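Local coordinates for hypothetical protein Atu3615 (Agrobacterium tumefaciens str. C58, PDB 1ZNP) that is of unknown function but belongs to the DUF985 branch of the cupin superfamily, with a cupin-like beta fold and two chains in its assembly, at residues Gly90-Leu94 with Glu95-Pro99. Sequence-based numbering, arbitrary orientation.
Sequences GPAIL and EGERP
Ile93 and Glu97 meet as the chain doubles back on itself: the CA-H of Ile93 points almost straight at Glu97 O (CA to O 3.4 Å), while the Glu97 side chain turns to Ala92. Glu97 sends its carboxylate over the Ala92 methyl: OE1 accepts the Ala92 backbone N-H at 2.7 Å, and the donor stands 47° out of the carboxylate plane. An extended chain beyond CG (chi2 169°) carries the acid that far. The carbonyl of Ala92 is gripped twice, by Glu95 N at 3.0 Å, which closes a type I beta turn from Ala92 to Glu95, and by Glu97 N at 3.3 Å; the two donors approach from opposite faces of the carbonyl plane. Ile93 crosses the Arg98 side chain at about a right angle, its CG1 over one guanidinium face and its CD1 3.4 Å from Pro99 CD. The bend at chi2 (-65°) returns Arg98 NH2 to a lone pair of Ile93 O, in the carbonyl plane at 3.0 Å, though tilted from the guanidinium plane. At the loop's base, Gly90 N donates to Arg98 O, continuing the parallel pairing of strands 85-89 and 97-103, which this surface loop links; Arg98 also bonds with Thr88 and packs on Thr86 of the second subunit, while Pro91 and Pro99 rest on Tyr67 of strand 63-68.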
loop_
_atom_site.group_PDB
_atom_site.type_symbol
_atom_site.label_atom_id
_atom_site.label_comp_id
_atom_site.label_asym_id
_atom_site.label_seq_id
_atom_site.Cartn_x
_atom_site.Cartn_y
_atom_site.Cartn_z
ATOM N N GLY A 90 5.484 0.038 9.131
ATOM C CA GLY A 90 6.081 0.703 10.270
ATOM C C GLY A 90 5.049 1.083 11.306
ATOM O O GLY A 90 3.867 0.798 11.136
ATOM N N PRO A 91 5.465 1.745 12.392
ATOM C CA PRO A 91 4.541 2.147 13.447
ATOM C C PRO A 91 3.906 3.537 13.329
ATOM O O PRO A 91 2.962 3.831 14.051
ATOM C CB PRO A 91 5.404 2.028 14.694
ATOM C CG PRO A 91 6.717 2.559 14.205
ATOM C CD PRO A 91 6.867 1.903 12.834
ATOM N N ALA A 92 4.422 4.389 12.446
ATOM C CA ALA A 92 3.881 5.746 12.289
ATOM C C ALA A 92 2.519 5.723 11.585
ATOM O O ALA A 92 2.356 6.175 10.450
ATOM C CB ALA A 92 4.873 6.619 11.515
ATOM N N ILE A 93 1.549 5.198 12.315
ATOM C CA ILE A 93 0.186 5.019 11.862
ATOM C C ILE A 93 -0.558 6.278 11.377
ATOM O O ILE A 93 -1.528 6.184 10.622
ATOM C CB ILE A 93 -0.602 4.301 12.994
ATOM C CG1 ILE A 93 -1.559 3.282 12.384
ATOM C CG2 ILE A 93 -1.313 5.307 13.886
ATOM C CD1 ILE A 93 -0.847 2.109 11.722
ATOM N N LEU A 94 -0.098 7.451 11.797
ATOM C CA LEU A 94 -0.745 8.703 11.402
ATOM C C LEU A 94 -0.043 9.351 10.208
ATOM O O LEU A 94 -0.399 10.457 9.789
ATOM C CB LEU A 94 -0.749 9.686 12.577
ATOM C CG LEU A 94 -1.260 9.174 13.932
ATOM C CD1 LEU A 94 -1.173 10.306 14.957
ATOM C CD2 LEU A 94 -2.700 8.663 13.811
ATOM N N GLU A 95 0.946 8.649 9.657
ATOM C CA GLU A 95 1.727 9.163 8.537
ATOM C C GLU A 95 1.789 8.194 7.349
ATOM O O GLU A 95 2.763 8.168 6.600
ATOM C CB GLU A 95 3.137 9.491 9.040
ATOM C CG GLU A 95 3.134 10.257 10.371
ATOM C CD GLU A 95 4.501 10.307 11.042
ATOM O OE1 GLU A 95 4.573 10.744 12.218
ATOM O OE2 GLU A 95 5.504 9.907 10.398
ATOM N N GLY A 96 0.748 7.391 7.175
ATOM C CA GLY A 96 0.723 6.466 6.058
ATOM C C GLY A 96 1.372 5.120 6.315
ATOM O O GLY A 96 1.584 4.356 5.381
ATOM N N GLU A 97 1.675 4.820 7.572
ATOM C CA GLU A 97 2.319 3.556 7.911
ATOM C C GLU A 97 1.369 2.571 8.575
ATOM O O GLU A 97 0.386 2.959 9.206
ATOM C CB GLU A 97 3.504 3.804 8.848
ATOM C CG GLU A 97 4.842 4.042 8.147
ATOM C CD GLU A 97 5.936 4.548 9.095
ATOM O OE1 GLU A 97 6.021 4.045 10.246
ATOM O OE2 GLU A 97 6.715 5.443 8.680
ATOM N N ARG A 98 1.677 1.290 8.418
ATOM C CA ARG A 98 0.902 0.218 9.027
ATOM C C ARG A 98 1.935 -0.813 9.447
ATOM O O ARG A 98 2.799 -1.183 8.662
ATOM C CB ARG A 98 -0.106 -0.376 8.037
ATOM C CG ARG A 98 -1.311 0.549 7.748
ATOM C CD ARG A 98 -2.130 0.723 9.018
ATOM N NE ARG A 98 -3.247 1.662 8.920
ATOM C CZ ARG A 98 -3.145 2.989 9.005
ATOM N NH1 ARG A 98 -4.232 3.744 8.916
ATOM N NH2 ARG A 98 -1.970 3.563 9.184
ATOM N N PRO A 99 1.880 -1.255 10.711
ATOM C CA PRO A 99 2.826 -2.244 11.233
ATOM C C PRO A 99 2.459 -3.672 10.856
ATOM O O PRO A 99 3.114 -4.618 11.263
ATOM C CB PRO A 99 2.774 -2.009 12.741
ATOM C CG PRO A 99 1.311 -1.670 12.959
ATOM C CD PRO A 99 0.986 -0.754 11.772
#